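Local atomic coordinates of titin (Homo sapiens, PDB entry 5JDD), a protein that forms giant elastic filaments in the muscle sarcomere, its chains of I-band immunoglobulin domains probably acting as an extensible molecular spring. Residues S157-F162 with Q168-L173; Y73-V76 with E81-A84; T220-M225 with F241-D246; F197-N202 with Y247-G252. All blocks are in the same frame, centred on the assembly; numbering follows the deposited sequence.

Interaction 1: residues S157-F162 with Q168-L173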
# COMPACT_ATOMS: atom_id res chain seq x y z
N SER A 157 -8.84 -12.05 -2.30
CA SER A 157 -8.27 -12.68 -1.11
C SER A 157 -6.88 -13.20 -1.47
O SER A 157 -6.74 -14.04 -2.37
CB SER A 157 -9.15 -13.82 -0.61
OG SER A 157 -10.46 -13.36 -0.30
N ALA A 158 -5.87 -12.71 -0.76
CA ALA A 158 -4.48 -12.96 -1.11
C ALA A 158 -3.57 -12.38 -0.05
O ALA A 158 -4.03 -11.72 0.89
CB ALA A 158 -4.16 -12.33 -2.46
N GLU A 159 -2.27 -12.61 -0.23
CA GLU A 159 -1.27 -11.98 0.60
C GLU A 159 -0.71 -10.79 -0.15
O GLU A 159 -0.25 -10.92 -1.28
CB GLU A 159 -0.15 -12.95 0.95
CG GLU A 159 0.94 -12.29 1.78
CD GLU A 159 1.93 -13.29 2.33
OE1 GLU A 159 2.58 -13.99 1.51
OE2 GLU A 159 2.05 -13.39 3.57
N TYR A 160 -0.74 -9.62 0.49
CA TYR A 160 -0.24 -8.39 -0.10
C TYR A 160 1.03 -7.95 0.59
O TYR A 160 1.15 -8.05 1.81
CB TYR A 160 -1.32 -7.30 -0.04
CG TYR A 160 -2.50 -7.62 -0.93
CD1 TYR A 160 -2.54 -7.18 -2.24
CD2 TYR A 160 -3.55 -8.40 -0.46
CE1 TYR A 160 -3.61 -7.49 -3.07
CE2 TYR A 160 -4.63 -8.71 -1.28
CZ TYR A 160 -4.64 -8.25 -2.58
OH TYR A 160 -5.69 -8.55 -3.41
N THR A 161 1.99 -7.48 -0.19
CA THR A 161 3.31 -7.16 0.34
C THR A 161 3.73 -5.77 -0.10
O THR A 161 3.51 -5.40 -1.25
CB THR A 161 4.34 -8.16 -0.22
OG1 THR A 161 4.00 -9.50 0.18
CG2 THR A 161 5.75 -7.84 0.28
N PHE A 162 4.31 -5.00 0.81
CA PHE A 162 5.02 -3.78 0.44
C PHE A 162 6.52 -4.02 0.55
O PHE A 162 7.00 -4.51 1.57
CB PHE A 162 4.63 -2.59 1.34
CG PHE A 162 5.22 -1.30 0.87
CD1 PHE A 162 6.43 -0.84 1.37
CD2 PHE A 162 4.61 -0.57 -0.13
CE1 PHE A 162 7.00 0.34 0.92
CE2 PHE A 162 5.17 0.61 -0.59
CZ PHE A 162 6.37 1.08 -0.07
N GLN A 168 10.65 -6.02 3.77
CA GLN A 168 9.30 -6.10 3.23
C GLN A 168 8.32 -6.44 4.33
O GLN A 168 8.71 -6.97 5.37
CB GLN A 168 9.22 -7.10 2.07
CG GLN A 168 9.41 -8.55 2.44
CD GLN A 168 9.15 -9.49 1.27
OE1 GLN A 168 9.74 -9.33 0.20
NE2 GLN A 168 8.24 -10.45 1.46
N VAL A 169 7.06 -6.10 4.12
CA VAL A 169 6.01 -6.38 5.09
C VAL A 169 4.80 -6.94 4.34
O VAL A 169 4.49 -6.49 3.24
CB VAL A 169 5.65 -5.11 5.91
CG1 VAL A 169 5.16 -3.97 5.02
CG2 VAL A 169 4.64 -5.43 7.01
N SER A 170 4.15 -7.94 4.92
CA SER A 170 2.99 -8.55 4.28
C SER A 170 1.80 -8.64 5.22
O SER A 170 1.94 -8.66 6.45
CB SER A 170 3.33 -9.95 3.75
OG SER A 170 4.37 -9.92 2.79
N ALA A 171 0.61 -8.71 4.62
CA ALA A 171 -0.61 -8.98 5.37
C ALA A 171 -1.61 -9.61 4.43
O ALA A 171 -1.48 -9.51 3.21
CB ALA A 171 -1.18 -7.69 5.98
N THR A 172 -2.63 -10.25 4.99
CA THR A 172 -3.62 -10.94 4.17
C THR A 172 -4.96 -10.22 4.15
O THR A 172 -5.37 -9.59 5.13
CB THR A 172 -3.88 -12.36 4.65
OG1 THR A 172 -4.43 -12.34 5.97
CG2 THR A 172 -2.59 -13.16 4.63
N LEU A 173 -5.63 -10.32 3.01
CA LEU A 173 -7.01 -9.89 2.84
C LEU A 173 -7.86 -11.14 2.69
O LEU A 173 -7.55 -12.03 1.88
CB LEU A 173 -7.16 -9.04 1.58
CG LEU A 173 -8.61 -8.75 1.16
CD1 LEU A 173 -9.34 -7.95 2.22
CD2 LEU A 173 -8.61 -7.98 -0.15
O HOH W 1 6.21 -11.89 -0.76
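Thr161 and Ser170 face each other as a non-hydrogen-bonded pair of an antiparallel hairpin, and their hydroxyls, OG1 and OG, close to 2.7 Å in a bond either could donate. Both hydroxyls stand beside their own backbone N (chi1 -60° for Thr161), which turns them toward one another. The methyl CG2 of Thr161 takes the other branch and lies against the amide of Gln168, 3.8 Å from NE2; a water joins Thr161 OG1 to that NE2 by two weak bonds. At such a pair the backbones lie close, the CA atoms of Thr161 and Ser170 being 4.2 Å apart, so two short hydroxyl side chains can bond directly and satisfy each other.

Backbone bonds flank the pair. Tyr160 N reaches Ala171 O at 2.8 Å, Ala171 N returns to Tyr160 O, and Phe162 and Val169 exchange two more. On the inner face CE2 of the Tyr160 ring meets Leu173 CB obliquely at 3.8 Å, while Phe162 CB touches Val169 CG1 at 4.0 Å. The small side chain of Ala171 lets Phe110 pack close against it.

Tyr160 is held at its far end, where OH bonds to Asp156 O: a tyrosine corner, characteristic of Greek-key sandwiches. These are strands F and G of an immunoglobulin domain, 158-164 being flanked by strand 123-125 and 167-176 by 100-103, with Phe162 and Leu173 packed on strand 108-114 and Tyr160 on strand 144-149.

Interaction 2: residues Y73-V76 with E81-A84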
# COMPACT_ATOMS: atom_id res chain seq x y z
N TYR A 73 36.63 5.15 10.37
CA TYR A 73 37.70 5.37 9.41
C TYR A 73 38.76 6.23 10.07
O TYR A 73 38.44 7.16 10.81
CB TYR A 73 37.14 6.05 8.16
CG TYR A 73 36.28 5.11 7.34
CD1 TYR A 73 34.97 4.83 7.72
CD2 TYR A 73 36.79 4.48 6.23
CE1 TYR A 73 34.20 3.94 6.99
CE2 TYR A 73 36.03 3.60 5.48
CZ TYR A 73 34.73 3.34 5.86
OH TYR A 73 33.97 2.45 5.13
N THR A 74 40.03 5.90 9.82
CA THR A 74 41.15 6.62 10.41
C THR A 74 42.04 7.21 9.31
O THR A 74 42.42 6.51 8.37
CB THR A 74 42.01 5.69 11.28
OG1 THR A 74 41.17 5.07 12.27
CG2 THR A 74 43.13 6.45 11.98
N ALA A 75 42.35 8.50 9.44
CA ALA A 75 43.37 9.12 8.62
C ALA A 75 44.67 9.18 9.41
O ALA A 75 44.67 9.60 10.57
CB ALA A 75 42.96 10.51 8.20
N VAL A 76 45.76 8.75 8.79
CA VAL A 76 47.07 8.79 9.42
C VAL A 76 47.98 9.75 8.67
O VAL A 76 48.16 9.61 7.46
CB VAL A 76 47.73 7.41 9.46
CG1 VAL A 76 49.09 7.48 10.14
CG2 VAL A 76 46.84 6.41 10.19
N GLU A 81 47.02 10.87 14.07
CA GLU A 81 45.84 10.16 13.59
C GLU A 81 44.59 10.93 13.94
O GLU A 81 44.56 11.70 14.90
CB GLU A 81 45.76 8.76 14.19
CG GLU A 81 46.98 7.90 13.95
CD GLU A 81 46.83 6.52 14.56
OE1 GLU A 81 45.71 6.17 14.98
OE2 GLU A 81 47.85 5.78 14.61
N CYS A 82 43.55 10.72 13.14
CA CYS A 82 42.22 11.23 13.46
C CYS A 82 41.18 10.28 12.90
O CYS A 82 41.40 9.62 11.88
CB CYS A 82 42.01 12.66 12.94
SG CYS A 82 42.49 12.93 11.22
N LYS A 83 40.04 10.21 13.58
CA LYS A 83 39.03 9.21 13.27
C LYS A 83 37.66 9.84 13.12
O LYS A 83 37.35 10.86 13.74
CB LYS A 83 38.97 8.17 14.39
CG LYS A 83 40.21 7.32 14.53
CD LYS A 83 40.17 6.52 15.83
CE LYS A 83 41.46 5.74 16.04
NZ LYS A 83 41.62 4.63 15.06
N ALA A 84 36.84 9.22 12.28
CA ALA A 84 35.43 9.57 12.16
C ALA A 84 34.64 8.34 11.76
O ALA A 84 35.21 7.35 11.30
CB ALA A 84 35.23 10.69 11.14
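Tyr73 to Val76 and Glu81 to Ala84 form an antiparallel hairpin, the F-G pair of an immunoglobulin I-set domain, in the middle of one sheet of its beta sandwich. Two hydrogen-bonded pairs fix the register. Tyr73 N donates almost straight to Ala84 O at 2.8 Å (174° at the hydrogen), and Ala75 N donates to Cys82 O in a more bent bond, each being answered in the reverse direction.

The side chains of these pairs enter the core, so they are apolar or nearly so. Ala75 CB lies 3.9 Å from Cys82 SG, both packing on Val25 of strand 21-27. The Tyr73 ring leads away from the partner strand, stacks on His38, and ties its OH to Asp69 O in a tyrosine corner.

On the other face Glu81 and Lys83, long and solvent-exposed, lie beside Val76 and the buried Thr74. Glu81 CG covers the Val76 methyl CG2 at 4.0 Å, while its extended chain carries the carboxylate on, with OE1 beside Thr74 CG2. Lys83 runs beside Thr74, its CG 3.3 Å from OG1, then bends at its last torsion (chi4 -69°), which curls NZ back to donate to Thr74 OG1 at 2.9 Å.

Interaction 3: residues T220-M225 with F241-D246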
# COMPACT_ATOMS: atom_id res chain seq x y z
N THR A 220 -36.38 4.38 -11.39
CA THR A 220 -37.36 5.30 -11.97
C THR A 220 -38.35 5.72 -10.89
O THR A 220 -38.31 5.21 -9.78
CB THR A 220 -38.16 4.65 -13.11
OG1 THR A 220 -38.93 3.56 -12.58
CG2 THR A 220 -37.26 4.14 -14.22
N ASP A 221 -39.24 6.65 -11.24
CA ASP A 221 -40.27 7.06 -10.30
C ASP A 221 -41.13 5.86 -9.95
O ASP A 221 -41.54 5.69 -8.80
CB ASP A 221 -41.14 8.19 -10.88
CG ASP A 221 -40.40 9.51 -11.00
OD1 ASP A 221 -39.43 9.73 -10.24
OD2 ASP A 221 -40.80 10.34 -11.84
N LYS A 222 -41.38 5.00 -10.94
CA LYS A 222 -42.20 3.82 -10.71
C LYS A 222 -41.50 2.75 -9.88
O LYS A 222 -42.11 2.13 -9.01
CB LYS A 222 -42.70 3.21 -12.02
CG LYS A 222 -43.58 2.00 -11.77
CD LYS A 222 -44.11 1.41 -13.04
CE LYS A 222 -44.68 0.04 -12.77
NZ LYS A 222 -46.16 0.05 -12.72
N CYS A 223 -40.22 2.52 -10.16
CA CYS A 223 -39.43 1.50 -9.46
C CYS A 223 -38.32 2.15 -8.66
O CYS A 223 -37.26 2.49 -9.20
CB CYS A 223 -38.84 0.49 -10.43
SG CYS A 223 -40.10 -0.49 -11.29
N GLN A 224 -38.57 2.35 -7.37
CA GLN A 224 -37.59 2.99 -6.51
C GLN A 224 -36.87 1.96 -5.64
O GLN A 224 -37.50 1.11 -5.01
CB GLN A 224 -38.23 4.09 -5.66
CG GLN A 224 -38.82 5.22 -6.50
CD GLN A 224 -39.51 6.28 -5.67
OE1 GLN A 224 -39.23 6.45 -4.49
NE2 GLN A 224 -40.43 7.02 -6.30
N MET A 225 -35.55 2.04 -5.62
CA MET A 225 -34.72 1.11 -4.87
C MET A 225 -33.93 1.84 -3.81
O MET A 225 -33.13 2.73 -4.12
CB MET A 225 -33.77 0.37 -5.82
CG MET A 225 -34.49 -0.68 -6.65
SD MET A 225 -33.73 -1.17 -8.22
CE MET A 225 -34.02 0.30 -9.21
N PHE A 241 -50.37 -5.94 -14.95
CA PHE A 241 -49.97 -7.26 -15.43
C PHE A 241 -48.51 -7.31 -15.86
O PHE A 241 -47.83 -8.32 -15.65
CB PHE A 241 -50.88 -7.69 -16.59
CG PHE A 241 -50.40 -8.92 -17.32
CD1 PHE A 241 -50.69 -10.19 -16.84
CD2 PHE A 241 -49.69 -8.79 -18.50
CE1 PHE A 241 -50.26 -11.32 -17.53
CE2 PHE A 241 -49.25 -9.92 -19.19
CZ PHE A 241 -49.55 -11.18 -18.71
N GLY A 242 -48.04 -6.23 -16.47
CA GLY A 242 -46.67 -6.18 -16.94
C GLY A 242 -45.65 -6.30 -15.81
O GLY A 242 -44.52 -6.72 -16.04
N ASP A 243 -46.07 -5.94 -14.60
CA ASP A 243 -45.18 -6.03 -13.45
C ASP A 243 -45.13 -7.42 -12.83
O ASP A 243 -44.23 -7.72 -12.04
CB ASP A 243 -45.60 -5.02 -12.38
CG ASP A 243 -45.50 -3.59 -12.86
OD1 ASP A 243 -44.38 -3.16 -13.23
OD2 ASP A 243 -46.53 -2.89 -12.88
N ALA A 244 -46.12 -8.25 -13.14
CA ALA A 244 -46.12 -9.62 -12.64
C ALA A 244 -44.94 -10.39 -13.24
O ALA A 244 -44.87 -10.60 -14.46
CB ALA A 244 -47.44 -10.31 -12.91
N ALA A 245 -44.02 -10.79 -12.38
CA ALA A 245 -42.72 -11.28 -12.82
C ALA A 245 -41.97 -11.84 -11.63
O ALA A 245 -42.43 -11.74 -10.49
CB ALA A 245 -41.91 -10.12 -13.43
N ASP A 246 -40.81 -12.42 -11.90
CA ASP A 246 -39.93 -12.87 -10.83
C ASP A 246 -38.87 -11.81 -10.58
O ASP A 246 -38.23 -11.33 -11.53
CB ASP A 246 -39.24 -14.18 -11.19
CG ASP A 246 -40.21 -15.32 -11.38
OD1 ASP A 246 -41.31 -15.29 -10.80
OD2 ASP A 246 -39.85 -16.26 -12.13
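Lys222 and Asp243, the two residues that meet here, sit on short turns rather than on paired strands. Asp221 and Lys222 have helix-like backbone angles between Thr220 and the strand that starts at Cys223. The turn is closed twice: Thr220 N donates to Cys223 O at 3.0 Å, and Cys223 N donates to the hydroxyl OG1 of Thr220 at 2.9 Å, an ST motif for which threonine is well suited because its hydroxyl lies close to its own main chain. Gln224 NE2 adds a bond to a lone pair of Asp221 O. On the other side, residues 241-243 make a single 3-10 turn, with Ala244 N bonded to Phe241 O.

In the immunoglobulin fold these pieces are the entry to strand D, at the edge of one sheet, and the E-F loop that crosses to strand F of the other; a salt bridge spans them at the end of the sandwich. Lys222 is long enough for the task. CG stands opposite the backbone N (chi1 -178°) and the extended chain carries CE across to the carboxylate, 3.2 Å from Asp243 OD1, where the bend at chi4 (103°) turns NZ to OD2. NZ lies 3.0 Å from Asp243 OD2, on the syn side and 22° out of the carboxylate plane, and its charge probably helps to keep this buried aspartate ionised. Each charged group has a second partner: NZ also donates to Arg237 O, and OD2 also accepts from His240 N.

Interaction 4: residues F197-N202 with Y247-G252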
# COMPACT_ATOMS: atom_id res chain seq x y z
N PHE A 197 -40.90 -5.01 -2.18
CA PHE A 197 -40.07 -6.16 -1.85
C PHE A 197 -38.98 -5.69 -0.89
O PHE A 197 -38.49 -4.57 -1.03
CB PHE A 197 -39.38 -6.71 -3.10
CG PHE A 197 -40.27 -7.56 -3.98
CD1 PHE A 197 -40.61 -8.85 -3.60
CD2 PHE A 197 -40.73 -7.07 -5.20
CE1 PHE A 197 -41.42 -9.64 -4.40
CE2 PHE A 197 -41.53 -7.85 -6.01
CZ PHE A 197 -41.87 -9.14 -5.62
N GLU A 198 -38.61 -6.52 0.08
CA GLU A 198 -37.56 -6.18 1.05
C GLU A 198 -36.65 -7.37 1.34
O GLU A 198 -37.12 -8.50 1.48
CB GLU A 198 -38.17 -5.72 2.37
CG GLU A 198 -39.13 -4.54 2.27
CD GLU A 198 -39.71 -4.15 3.61
OE1 GLU A 198 -39.06 -3.38 4.34
OE2 GLU A 198 -40.82 -4.63 3.95
N VAL A 199 -35.34 -7.10 1.41
CA VAL A 199 -34.38 -8.09 1.87
C VAL A 199 -33.52 -7.47 2.94
O VAL A 199 -33.34 -6.26 2.98
CB VAL A 199 -33.39 -8.55 0.77
CG1 VAL A 199 -34.06 -9.46 -0.20
CG2 VAL A 199 -32.78 -7.36 0.06
N THR A 200 -33.01 -8.31 3.84
CA THR A 200 -32.06 -7.83 4.83
C THR A 200 -30.77 -8.61 4.63
O THR A 200 -30.81 -9.83 4.39
CB THR A 200 -32.58 -7.99 6.26
OG1 THR A 200 -33.84 -7.31 6.37
CG2 THR A 200 -31.60 -7.38 7.26
N VAL A 201 -29.64 -7.91 4.68
CA VAL A 201 -28.33 -8.54 4.53
C VAL A 201 -27.51 -8.39 5.81
O VAL A 201 -27.93 -7.70 6.74
CB VAL A 201 -27.53 -7.95 3.35
CG1 VAL A 201 -28.25 -8.24 2.03
CG2 VAL A 201 -27.33 -6.44 3.53
N ASN A 202 -26.35 -9.04 5.87
CA ASN A 202 -25.54 -9.01 7.08
C ASN A 202 -24.54 -7.86 7.21
O ASN A 202 -24.00 -7.63 8.30
CB ASN A 202 -24.84 -10.36 7.31
CG ASN A 202 -23.90 -10.75 6.17
OD1 ASN A 202 -23.99 -10.24 5.05
ND2 ASN A 202 -22.99 -11.68 6.46
N TYR A 247 -38.68 -11.45 -9.32
CA TYR A 247 -37.73 -10.41 -8.96
C TYR A 247 -36.59 -11.00 -8.16
O TYR A 247 -36.81 -11.86 -7.30
CB TYR A 247 -38.44 -9.30 -8.18
CG TYR A 247 -39.38 -8.54 -9.06
CD1 TYR A 247 -40.68 -8.99 -9.30
CD2 TYR A 247 -38.96 -7.38 -9.70
CE1 TYR A 247 -41.54 -8.29 -10.14
CE2 TYR A 247 -39.83 -6.66 -10.53
CZ TYR A 247 -41.11 -7.13 -10.75
OH TYR A 247 -41.96 -6.44 -11.59
N THR A 248 -35.37 -10.55 -8.47
CA THR A 248 -34.18 -11.08 -7.81
C THR A 248 -33.34 -9.95 -7.25
O THR A 248 -33.02 -8.98 -7.94
CB THR A 248 -33.31 -11.90 -8.79
OG1 THR A 248 -34.08 -12.96 -9.36
CG2 THR A 248 -32.10 -12.49 -8.07
N PHE A 249 -32.98 -10.07 -5.98
CA PHE A 249 -32.00 -9.19 -5.37
C PHE A 249 -30.66 -9.87 -5.49
O PHE A 249 -30.54 -11.07 -5.17
CB PHE A 249 -32.36 -8.94 -3.91
CG PHE A 249 -31.30 -8.22 -3.14
CD1 PHE A 249 -31.24 -6.83 -3.15
CD2 PHE A 249 -30.38 -8.92 -2.38
CE1 PHE A 249 -30.26 -6.15 -2.42
CE2 PHE A 249 -29.40 -8.26 -1.65
CZ PHE A 249 -29.34 -6.87 -1.67
N VAL A 250 -29.65 -9.13 -5.95
CA VAL A 250 -28.30 -9.66 -6.11
C VAL A 250 -27.28 -8.80 -5.38
O VAL A 250 -27.23 -7.60 -5.61
CB VAL A 250 -27.88 -9.71 -7.59
CG1 VAL A 250 -26.46 -10.25 -7.73
CG2 VAL A 250 -28.86 -10.53 -8.40
N ALA A 251 -26.47 -9.40 -4.52
CA ALA A 251 -25.38 -8.67 -3.88
C ALA A 251 -24.20 -9.59 -3.73
O ALA A 251 -24.28 -10.58 -3.00
CB ALA A 251 -25.81 -8.14 -2.52
N GLY A 252 -23.11 -9.26 -4.41
CA GLY A 252 -21.96 -10.15 -4.45
C GLY A 252 -22.38 -11.49 -5.03
O GLY A 252 -23.00 -11.54 -6.10
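The hydrophobic core of an immunoglobulin sandwich is built where strands B and F, one from each sheet, face each other, and Phe197, Val199 and Val201 meet Tyr247 and Phe249 in that layer. The strands run in nearly the same direction, 26° apart with axes 9.0 Å from each other at closest approach, too far for backbone bonds. Side chains alone fill the gap.

In the conformer given here, one of two for Val199, CG2 sits centrally over one face of the Phe249 ring, 3.5 Å from its centroid and 7° off the normal, a CH-pi contact. Phe249 CG is opposite its backbone N, which carries the ring along the strand until Val201 CG1 can also reach it, 3.9 Å from CE2. At the beginning of both segments, Phe197 CE2 approaches Tyr247 CD1 to 3.6 Å; the rings are inclined at 36° and meet obliquely, with Tyr247 CB over a face of Phe197. Tyrosine suits this place because its ring packs in the core while its OH bonds to Asp243 O as a tyrosine corner.

Trp210 meets Phe249 edge-to-face. Val199 and Phe249 probably occupy the positions of the B- and F-strand cysteines whose disulfide pins many immunoglobulin domains, so a valine-on-ring contact here fills the core beside the tryptophan of this fold.

The four contacts sample three successive immunoglobulin domains of one elongated chain. Interactions 1 and 2 are the same F-G hairpin in different domains, with centres about 46 Å apart; both combine backbone bonding with an apolar inner face and a more polar outer one, but the outer cross-strand bond joins two hydroxyls in one and a lysine to a threonine in the other. Interactions 3 and 4 share the third domain and strand 245-251, their centres about 16 Å apart. Interaction 4 lies wholly in the core and is held by van der Waals and CH-pi contacts between the sheets, whereas interaction 3 bridges the sandwich end with a single, partly buried charge pair.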